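Local structure of glucose-6-phosphate 1-dehydrogenase (Mycobacterium avium, 4LGV) at residues A[118-123]-A[151-156]; A[143-148]-A[181-186]. The protein probably catalyses the NAD(P)+-dependent oxidation of glucose 6-phosphate to 6-phosphogluconolactone. One frame throughout, in Å; residues are numbered along the deposited sequence.

Overall arrangement
Contacts 1 and 2 lie about 12 Å apart, centre to centre, and meet at helix 141-150 of the dinucleotide-binding domain. Contact 2 uses residues 143-148 of that helix, while contact 1 uses the loop 151-156 that leaves its end, so their segments alternate along the chain. L148 joins them: its O receives a probable hydrogen bond from L153 N (2.9 Å), and its CD2 packs on L120 CD2 at 4.0 Å. L154 CD1 also rests 3.7 Å from V145 O. Loops 151-156 and 181-186 both lead into the N-terminal ends of parallel strands, whereas Rossmann folds bind dinucleotides across the C-terminal ends; both contacts are therefore probably remote from the cofactor.

Contact 1: A[118-123]-A[151-156]; sequences SELAEK and ADLLER
L120, on the helix ending at residue 123, points the root of its side chain toward the loop 151-156, and its branch carbon CG faces the methyl CD1 of L153 at 4.3 Å. L120 is buried, and its remaining neighbours include L107 on strand 104-108 and L148 on helix 141-150, so L153 contributes just one part of its surroundings. A121 follows, its CB also directed at the loop. Here L153 lays both methyls against one side of the helix: CD2 rests 4.1 Å from A121 CA and 4.2 Å from A121 CB, while CD1 comes to 4.2 Å from A121 N. The CA atoms of A121 and L153 are 7.1 Å apart, the nearest such pair across the two segments.

The branch of L153 is aimed by its torsions. CG lies anti to the carbonyl carbon (chi1 -73°), and CD1 extends away from CA (chi2 174°) toward the L120 side, leaving CD2 over A121. The backbone beneath is fixed by a Schellman motif ending helix 141-150: D152 is its C-prime residue, with a positive phi of 57°, and the motif pairs D152 N with A149 O and L153 N with L148 O. L153 O takes a hydrogen bond from Y132 OH, so L153 is tied through its backbone on both sides of its CA.

This is plain packing within the parallel-sheet domain, joining the end of helix 114-123 to the loop between helix 141-150 and strand 158-162. No hydrogen bond or charge pair crosses between the segments, and together they bury only 143 Å². The contact is thus apolar and non-directional; the backbone bonds of L153 probably do more to place it.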
ATOM      1  N   SER A 118     -19.630 -38.286  46.772  1.00 42.91           N
ATOM      2  CA  SER A 118     -19.379 -39.719  46.957  1.00 45.65           C
ATOM      3  C   SER A 118     -20.367 -40.517  46.140  1.00 45.69           C
ATOM      4  O   SER A 118     -20.013 -41.506  45.499  1.00 46.61           O
ATOM      5  CB  SER A 118     -19.550 -40.145  48.430  1.00 46.14           C
ATOM      6  OG  SER A 118     -18.651 -39.431  49.227  1.00 51.53           O
ATOM      7  N   GLU A 119     -21.621 -40.123  46.221  1.00 45.74           N
ATOM      8  CA  GLU A 119     -22.662 -40.748  45.400  1.00 50.45           C
ATOM      9  C   GLU A 119     -22.409 -40.591  43.878  1.00 44.96           C
ATOM     10  O   GLU A 119     -22.505 -41.546  43.095  1.00 45.45           O
ATOM     11  CB  GLU A 119     -24.005 -40.124  45.760  1.00 55.48           C
ATOM     12  CG  GLU A 119     -24.934 -41.033  46.516  1.00 61.00           C
ATOM     13  CD  GLU A 119     -26.324 -40.415  46.627  1.00 64.87           C
ATOM     14  OE1 GLU A 119     -26.450 -39.386  47.345  1.00 62.99           O
ATOM     15  OE2 GLU A 119     -27.257 -40.947  45.964  1.00 62.47           O
ATOM     16  N   LEU A 120     -22.039 -39.390  43.482  1.00 42.54           N
ATOM     17  CA  LEU A 120     -21.665 -39.121  42.093  1.00 41.36           C
ATOM     18  C   LEU A 120     -20.499 -39.991  41.671  1.00 42.34           C
ATOM     19  O   LEU A 120     -20.435 -40.454  40.542  1.00 41.35           O
ATOM     20  CB  LEU A 120     -21.294 -37.646  41.959  1.00 41.07           C
ATOM     21  CG  LEU A 120     -21.191 -37.039  40.568  1.00 40.88           C
ATOM     22  CD1 LEU A 120     -22.417 -37.336  39.716  1.00 39.79           C
ATOM     23  CD2 LEU A 120     -20.968 -35.540  40.680  1.00 39.86           C
ATOM     24  N   ALA A 121     -19.546 -40.194  42.579  1.00 43.39           N
ATOM     25  CA  ALA A 121     -18.326 -40.965  42.257  1.00 45.72           C
ATOM     26  C   ALA A 121     -18.659 -42.413  41.957  1.00 48.46           C
ATOM     27  O   ALA A 121     -17.954 -43.037  41.199  1.00 47.84           O
ATOM     28  CB  ALA A 121     -17.301 -40.873  43.387  1.00 45.59           C
ATOM     29  N   GLU A 122     -19.732 -42.948  42.540  1.00 51.98           N
ATOM     30  CA  GLU A 122     -20.165 -44.308  42.187  1.00 54.07           C
ATOM     31  C   GLU A 122     -20.667 -44.378  40.756  1.00 53.94           C
ATOM     32  O   GLU A 122     -20.451 -45.384  40.079  1.00 53.96           O
ATOM     33  CB  GLU A 122     -21.317 -44.789  43.063  1.00 56.86           C
ATOM     34  CG  GLU A 122     -20.974 -45.121  44.484  1.00 61.27           C
ATOM     35  CD  GLU A 122     -22.123 -45.863  45.172  1.00 64.24           C
ATOM     36  OE1 GLU A 122     -23.198 -46.066  44.533  1.00 64.80           O
ATOM     37  OE2 GLU A 122     -21.938 -46.255  46.349  1.00 66.13           O
ATOM     38  N   LYS A 123     -21.398 -43.343  40.327  1.00 53.01           N
ATOM     39  CA  LYS A 123     -22.029 -43.339  38.995  1.00 53.53           C
ATOM     40  C   LYS A 123     -20.998 -43.067  37.894  1.00 54.60           C
ATOM     41  O   LYS A 123     -21.255 -43.341  36.744  1.00 58.97           O
ATOM     42  CB  LYS A 123     -23.227 -42.363  38.936  1.00 50.39           C
ATOM     43  N   ALA A 151     -13.211 -35.057  45.716  1.00 49.15           N
ATOM     44  CA  ALA A 151     -13.604 -36.427  45.416  1.00 49.01           C
ATOM     45  C   ALA A 151     -12.863 -36.996  44.222  1.00 48.19           C
ATOM     46  O   ALA A 151     -13.220 -38.053  43.716  1.00 50.46           O
ATOM     47  CB  ALA A 151     -15.105 -36.504  45.210  1.00 49.33           C
ATOM     48  N   ASP A 152     -11.834 -36.309  43.760  1.00 50.62           N
ATOM     49  CA  ASP A 152     -11.003 -36.824  42.669  1.00 52.99           C
ATOM     50  C   ASP A 152     -11.833 -37.116  41.427  1.00 46.49           C
ATOM     51  O   ASP A 152     -11.685 -38.160  40.816  1.00 47.77           O
ATOM     52  CB  ASP A 152     -10.243 -38.110  43.106  1.00 58.67           C
ATOM     53  CG  ASP A 152      -8.819 -38.206  42.465  1.00 64.59           C
ATOM     54  OD1 ASP A 152      -8.005 -37.234  42.483  1.00 70.60           O
ATOM     55  OD2 ASP A 152      -8.516 -39.271  41.895  1.00 66.00           O
ATOM     56  N   LEU A 153     -12.666 -36.180  41.026  1.00 43.82           N
ATOM     57  CA  LEU A 153     -13.533 -36.372  39.845  1.00 44.12           C
ATOM     58  C   LEU A 153     -13.221 -35.451  38.671  1.00 41.82           C
ATOM     59  O   LEU A 153     -14.013 -35.350  37.760  1.00 43.03           O
ATOM     60  CB  LEU A 153     -14.992 -36.187  40.263  1.00 43.88           C
ATOM     61  CG  LEU A 153     -15.608 -37.325  41.102  1.00 47.02           C
ATOM     62  CD1 LEU A 153     -17.016 -36.990  41.595  1.00 44.84           C
ATOM     63  CD2 LEU A 153     -15.611 -38.615  40.285  1.00 47.94           C
ATOM     64  N   LEU A 154     -12.048 -34.831  38.661  1.00 43.60           N
ATOM     65  CA  LEU A 154     -11.686 -33.819  37.638  1.00 45.86           C
ATOM     66  C   LEU A 154     -10.637 -34.235  36.593  1.00 43.75           C
ATOM     67  O   LEU A 154     -10.442 -33.529  35.611  1.00 42.07           O
ATOM     68  CB  LEU A 154     -11.249 -32.519  38.324  1.00 46.70           C
ATOM     69  CG  LEU A 154     -12.378 -31.808  39.082  1.00 47.98           C
ATOM     70  CD1 LEU A 154     -11.820 -30.593  39.802  1.00 48.02           C
ATOM     71  CD2 LEU A 154     -13.519 -31.382  38.162  1.00 48.20           C
ATOM     72  N   GLU A 155      -9.994 -35.372  36.792  1.00 48.01           N
ATOM     73  CA  GLU A 155      -9.031 -35.902  35.834  1.00 54.07           C
ATOM     74  C   GLU A 155      -9.833 -36.210  34.584  1.00 54.01           C
ATOM     75  O   GLU A 155     -10.892 -36.841  34.634  1.00 56.48           O
ATOM     76  CB  GLU A 155      -8.298 -37.161  36.365  1.00 57.66           C
ATOM     77  N   ARG A 156      -9.365 -35.677  33.479  1.00 52.51           N
ATOM     78  CA  ARG A 156     -10.015 -35.896  32.186  1.00 54.38           C
ATOM     79  C   ARG A 156     -11.375 -35.259  32.075  1.00 48.48           C
ATOM     80  O   ARG A 156     -12.166 -35.615  31.200  1.00 50.10           O
ATOM     81  CB  ARG A 156     -10.139 -37.396  31.832  1.00 57.57           C
ATOM     82  CG  ARG A 156      -8.866 -37.975  31.230  1.00 62.30           C
ATOM     83  CD  ARG A 156      -8.970 -39.482  31.163  1.00 64.89           C
ATOM     84  NE  ARG A 156      -9.528 -39.933  32.419  1.00 66.63           N
ATOM     85  CZ  ARG A 156     -10.114 -41.103  32.599  1.00 72.08           C
ATOM     86  NH1 ARG A 156     -10.237 -41.975  31.591  1.00 78.91           N
ATOM     87  NH2 ARG A 156     -10.585 -41.393  33.799  1.00 72.42           N
TER

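Contact 2: A[143-148]-A[181-186]; sequences PIVENL and AVLDED
V145, the third residue of the helical segment 143-148, faces V182 and L183 in the irregular stretch that follows helix 169-180, and no backbone hydrogen bond joins the two. One methyl does all the touching from the helix. V145 CG1 is anti to its own N (chi1 165°), which carries it outward to both partners. V145 CG1 lies 3.3 Å from V182 CG2, closer than two methyls normally come, so the exact value is doubtful at 2.30 Å resolution; the two side chains run past one another in opposing senses. With L183 the approach is tip to tip, V145 CG1 to L183 CD1, at 3.8 Å.

Alongside, E146 forms a salt bridge with R178 of helix 169-180, adding a polar link between these two neighbouring helices on one face of the sheet, and V145 also touches L179. On the far flank of the helix, N147 ND2 returns to P143 O (2.9 Å). That donor lies 41° out of the carbonyl plane, and N147 N reaches the same oxygen from the other face, so two donors grip it.

This packing fits the Rossmann-type parallel sheet of order 3-2-1-4-5-6: helices 141-150 and 169-180 belong to successive beta-alpha-beta crossovers, and the contact joins helix 141-150 to the loop leading into strand 188-191, an outermost strand of the sheet within this chain.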
ATOM      1  N   PRO A 143     -17.615 -23.803  44.937  1.00 40.59           N
ATOM      2  CA  PRO A 143     -17.859 -24.917  45.855  1.00 41.95           C
ATOM      3  C   PRO A 143     -18.057 -26.262  45.157  1.00 41.73           C
ATOM      4  O   PRO A 143     -17.569 -27.269  45.653  1.00 44.16           O
ATOM      5  CB  PRO A 143     -19.133 -24.488  46.597  1.00 42.11           C
ATOM      6  CG  PRO A 143     -19.063 -22.999  46.625  1.00 43.46           C
ATOM      7  CD  PRO A 143     -18.429 -22.617  45.298  1.00 43.20           C
ATOM      8  N   ILE A 144     -18.767 -26.278  44.025  1.00 39.54           N
ATOM      9  CA  ILE A 144     -18.982 -27.508  43.278  1.00 36.09           C
ATOM     10  C   ILE A 144     -17.655 -28.057  42.738  1.00 36.34           C
ATOM     11  O   ILE A 144     -17.340 -29.243  42.858  1.00 37.48           O
ATOM     12  CB  ILE A 144     -19.955 -27.264  42.103  1.00 34.63           C
ATOM     13  CG1 ILE A 144     -21.358 -27.023  42.632  1.00 34.46           C
ATOM     14  CG2 ILE A 144     -19.961 -28.466  41.163  1.00 33.25           C
ATOM     15  CD1 ILE A 144     -22.331 -26.465  41.624  1.00 34.10           C
ATOM     16  N   VAL A 145     -16.886 -27.191  42.109  1.00 36.08           N
ATOM     17  CA  VAL A 145     -15.616 -27.596  41.484  1.00 36.89           C
ATOM     18  C   VAL A 145     -14.602 -28.044  42.555  1.00 38.22           C
ATOM     19  O   VAL A 145     -13.876 -29.032  42.396  1.00 39.31           O
ATOM     20  CB  VAL A 145     -15.061 -26.436  40.653  1.00 36.52           C
ATOM     21  CG1 VAL A 145     -13.609 -26.674  40.298  1.00 38.14           C
ATOM     22  CG2 VAL A 145     -15.859 -26.281  39.373  1.00 35.01           C
ATOM     23  N   GLU A 146     -14.582 -27.333  43.664  1.00 39.72           N
ATOM     24  CA  GLU A 146     -13.728 -27.724  44.809  1.00 40.85           C
ATOM     25  C   GLU A 146     -14.148 -29.072  45.364  1.00 41.16           C
ATOM     26  O   GLU A 146     -13.310 -29.877  45.724  1.00 41.35           O
ATOM     27  CB  GLU A 146     -13.757 -26.651  45.886  1.00 41.31           C
ATOM     28  CG  GLU A 146     -12.850 -25.484  45.506  1.00 43.76           C
ATOM     29  CD  GLU A 146     -13.146 -24.185  46.236  1.00 44.34           C
ATOM     30  OE1 GLU A 146     -14.065 -24.140  47.073  1.00 45.33           O
ATOM     31  OE2 GLU A 146     -12.457 -23.187  45.925  1.00 46.13           O
ATOM     32  N   ASN A 147     -15.447 -29.337  45.394  1.00 41.65           N
ATOM     33  CA  ASN A 147     -15.947 -30.639  45.826  1.00 42.65           C
ATOM     34  C   ASN A 147     -15.683 -31.746  44.828  1.00 41.58           C
ATOM     35  O   ASN A 147     -15.411 -32.889  45.216  1.00 42.80           O
ATOM     36  CB  ASN A 147     -17.444 -30.574  46.136  1.00 44.47           C
ATOM     37  CG  ASN A 147     -17.723 -30.254  47.610  1.00 47.61           C
ATOM     38  OD1 ASN A 147     -17.486 -31.082  48.482  1.00 51.31           O
ATOM     39  ND2 ASN A 147     -18.119 -29.022  47.891  1.00 47.19           N
ATOM     40  N   LEU A 148     -15.742 -31.419  43.538  1.00 40.38           N
ATOM     41  CA  LEU A 148     -15.385 -32.402  42.516  1.00 40.08           C
ATOM     42  C   LEU A 148     -13.911 -32.778  42.661  1.00 39.61           C
ATOM     43  O   LEU A 148     -13.565 -33.972  42.609  1.00 38.87           O
ATOM     44  CB  LEU A 148     -15.658 -31.888  41.121  1.00 39.07           C
ATOM     45  CG  LEU A 148     -17.138 -31.740  40.824  1.00 38.58           C
ATOM     46  CD1 LEU A 148     -17.327 -30.927  39.559  1.00 37.97           C
ATOM     47  CD2 LEU A 148     -17.778 -33.096  40.671  1.00 39.84           C
ATOM     48  N   ALA A 181      -7.109 -23.049  40.612  1.00 43.74           N
ATOM     49  CA  ALA A 181      -6.429 -23.817  41.629  1.00 47.36           C
ATOM     50  C   ALA A 181      -6.592 -25.325  41.380  1.00 47.62           C
ATOM     51  O   ALA A 181      -5.745 -26.086  41.784  1.00 46.72           O
ATOM     52  CB  ALA A 181      -6.974 -23.463  43.023  1.00 49.40           C
ATOM     53  N   VAL A 182      -7.707 -25.751  40.773  1.00 45.84           N
ATOM     54  CA  VAL A 182      -7.931 -27.183  40.530  1.00 44.58           C
ATOM     55  C   VAL A 182      -8.116 -27.578  39.049  1.00 44.01           C
ATOM     56  O   VAL A 182      -8.131 -28.763  38.729  1.00 44.26           O
ATOM     57  CB  VAL A 182      -9.107 -27.718  41.360  1.00 45.76           C
ATOM     58  CG1 VAL A 182      -8.777 -27.722  42.869  1.00 47.25           C
ATOM     59  CG2 VAL A 182     -10.372 -26.916  41.125  1.00 45.59           C
ATOM     60  N   LEU A 183      -8.287 -26.596  38.164  1.00 40.84           N
ATOM     61  CA  LEU A 183      -8.469 -26.848  36.738  1.00 39.03           C
ATOM     62  C   LEU A 183      -7.417 -26.103  35.917  1.00 36.98           C
ATOM     63  O   LEU A 183      -7.091 -24.973  36.218  1.00 37.58           O
ATOM     64  CB  LEU A 183      -9.848 -26.375  36.291  1.00 37.07           C
ATOM     65  CG  LEU A 183     -11.058 -27.096  36.907  1.00 37.53           C
ATOM     66  CD1 LEU A 183     -12.363 -26.307  36.689  1.00 37.03           C
ATOM     67  CD2 LEU A 183     -11.185 -28.483  36.332  1.00 36.51           C
ATOM     68  N   ASP A 184      -6.944 -26.735  34.860  1.00 36.36           N
ATOM     69  CA  ASP A 184      -6.263 -26.013  33.788  1.00 37.32           C
ATOM     70  C   ASP A 184      -7.245 -25.168  33.013  1.00 34.45           C
ATOM     71  O   ASP A 184      -8.446 -25.459  32.972  1.00 34.72           O
ATOM     72  CB  ASP A 184      -5.580 -26.983  32.813  1.00 39.37           C
ATOM     73  CG  ASP A 184      -4.546 -27.876  33.501  1.00 42.61           C
ATOM     74  OD1 ASP A 184      -3.878 -27.398  34.449  1.00 43.67           O
ATOM     75  OD2 ASP A 184      -4.435 -29.056  33.104  1.00 45.11           O
ATOM     76  N   GLU A 185      -6.726 -24.139  32.368  1.00 35.06           N
ATOM     77  CA  GLU A 185      -7.537 -23.212  31.578  1.00 34.50           C
ATOM     78  C   GLU A 185      -8.303 -23.983  30.537  1.00 33.47           C
ATOM     79  O   GLU A 185      -9.420 -23.637  30.255  1.00 32.73           O
ATOM     80  CB  GLU A 185      -6.654 -22.123  30.895  1.00 33.79           C
ATOM     81  CG  GLU A 185      -7.416 -21.138  29.973  1.00 32.31           C
ATOM     82  CD  GLU A 185      -8.562 -20.385  30.673  1.00 33.29           C
ATOM     83  OE1 GLU A 185      -8.547 -20.271  31.936  1.00 33.58           O
ATOM     84  OE2 GLU A 185      -9.490 -19.913  29.954  1.00 32.18           O
ATOM     85  N   ASP A 186      -7.689 -24.988  29.934  1.00 33.39           N
ATOM     86  CA  ASP A 186      -8.333 -25.678  28.824  1.00 35.67           C
ATOM     87  C   ASP A 186      -9.439 -26.659  29.311  1.00 35.50           C
ATOM     88  O   ASP A 186     -10.101 -27.292  28.511  1.00 33.57           O
ATOM     89  CB  ASP A 186      -7.300 -26.368  27.927  1.00 36.57           C
ATOM     90  CG  ASP A 186      -6.658 -27.634  28.594  1.00 42.31           C
ATOM     91  OD1 ASP A 186      -6.904 -27.949  29.787  1.00 41.58           O
ATOM     92  OD2 ASP A 186      -5.878 -28.324  27.898  1.00 45.44           O
TER